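PDB 3LL7: putative methyltransferase from Porphyromonas gingivalis, which probably transfers a methyl group from S-adenosylmethionine to a substrate not yet identified. Local coordinates for residues Ser84-Lys87 against Ser88-Ile91. Sequence-based numbering, arbitrary orientation.
Sequences SSYK and SRFI
S88 returns to S85 through two hydrogen bonds. Its hydroxyl donates to S85 O, with OG 2.8 Å from that oxygen, in the carbonyl plane and at a C=O...OG angle of 158°; its amide N, 3.1 Å from the same S85 O, approaches from above that plane. A chi1 of 76°, which sets OG between the backbone N and the carbonyl carbon, folds the hydroxyl back toward the preceding turn. The backbone continues with i to i+3 bonds, R89 N to Y86 O at 3.1 Å and F90 N to K87 O at 3.0 Å, a spacing characteristic of 3-10-like turns.

Apolar packing is slighter. CG of R89 lies 4.3 Å above the plane of the Y86 ring, over its centre, while Y86 CE2 meets F90 CE2 obliquely at 3.9 Å; F90 also meets H229 edge-to-face. In a separate carbonyl-to-ring contact, K87 O sits at the F90 edge, near the ring plane, 3.5 Å from CD2.

The polar ends have partners elsewhere in the fold: Y86 OH bonds H229 ND1, and K87 NZ forms a salt bridge with E239.

S88 hydroxyl and amide together satisfy S85 O where the backbone adopts i to i+3 bonds, S84 O and S88 N being unbonded at 4.0 Å. Y86 and F90 join the end of helix 81-86 and the loop toward strand 96-99 to strand 225-233.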
# COMPACT_ATOMS: atom_id res chain seq x y z
N SER A 84 3.88 -3.61 5.34
CA SER A 84 4.33 -4.94 5.72
C SER A 84 3.86 -5.21 7.14
O SER A 84 3.28 -6.23 7.38
CB SER A 84 5.84 -5.09 5.60
OG SER A 84 6.49 -4.37 6.64
N SER A 85 4.07 -4.27 8.06
CA SER A 85 3.65 -4.51 9.46
C SER A 85 2.14 -4.60 9.76
O SER A 85 1.73 -5.25 10.74
CB SER A 85 4.34 -3.56 10.44
OG SER A 85 4.38 -2.21 9.97
N TYR A 86 1.31 -3.91 8.96
CA TYR A 86 -0.16 -4.05 9.07
C TYR A 86 -0.61 -5.49 8.86
O TYR A 86 -1.53 -5.97 9.50
CB TYR A 86 -0.86 -3.18 8.03
CG TYR A 86 -2.37 -3.29 8.01
CD1 TYR A 86 -3.16 -2.65 8.97
CD2 TYR A 86 -3.02 -4.03 7.01
CE1 TYR A 86 -4.54 -2.75 8.95
CE2 TYR A 86 -4.40 -4.12 6.97
CZ TYR A 86 -5.16 -3.49 7.95
OH TYR A 86 -6.49 -3.56 7.92
N LYS A 87 0.05 -6.18 7.93
CA LYS A 87 -0.22 -7.59 7.65
C LYS A 87 -0.10 -8.46 8.89
O LYS A 87 -0.78 -9.49 8.98
CB LYS A 87 0.75 -8.14 6.61
CG LYS A 87 0.56 -7.57 5.22
CD LYS A 87 1.74 -7.99 4.35
CE LYS A 87 1.70 -7.26 3.02
NZ LYS A 87 2.17 -5.85 3.13
N SER A 88 0.74 -8.07 9.84
CA SER A 88 0.93 -8.92 11.02
C SER A 88 -0.38 -9.10 11.82
O SER A 88 -0.53 -10.09 12.54
CB SER A 88 2.07 -8.42 11.92
OG SER A 88 1.65 -7.28 12.65
N ARG A 89 -1.32 -8.16 11.67
CA ARG A 89 -2.63 -8.25 12.33
C ARG A 89 -3.48 -9.44 11.86
O ARG A 89 -4.42 -9.83 12.57
CB ARG A 89 -3.43 -6.95 12.19
CG ARG A 89 -3.94 -6.65 10.78
CD ARG A 89 -5.33 -7.19 10.50
NE ARG A 89 -6.39 -6.33 11.03
CZ ARG A 89 -7.66 -6.66 11.03
NH1 ARG A 89 -8.02 -7.83 10.51
NH2 ARG A 89 -8.58 -5.84 11.53
N PHE A 90 -3.18 -10.00 10.69
CA PHE A 90 -3.90 -11.20 10.19
C PHE A 90 -3.39 -12.51 10.81
O PHE A 90 -4.05 -13.54 10.71
CB PHE A 90 -3.82 -11.32 8.66
CG PHE A 90 -4.57 -10.25 7.91
CD1 PHE A 90 -5.89 -10.46 7.51
CD2 PHE A 90 -3.96 -9.03 7.63
CE1 PHE A 90 -6.59 -9.48 6.82
CE2 PHE A 90 -4.65 -8.04 6.94
CZ PHE A 90 -5.97 -8.26 6.55
N ILE A 91 -2.26 -12.45 11.49
CA ILE A 91 -1.55 -13.67 11.89
C ILE A 91 -1.58 -13.87 13.40
O ILE A 91 -0.96 -13.11 14.14
CB ILE A 91 -0.07 -13.64 11.39
CG1 ILE A 91 0.01 -13.23 9.90
CG2 ILE A 91 0.65 -15.00 11.67
CD1 ILE A 91 -0.71 -14.15 8.91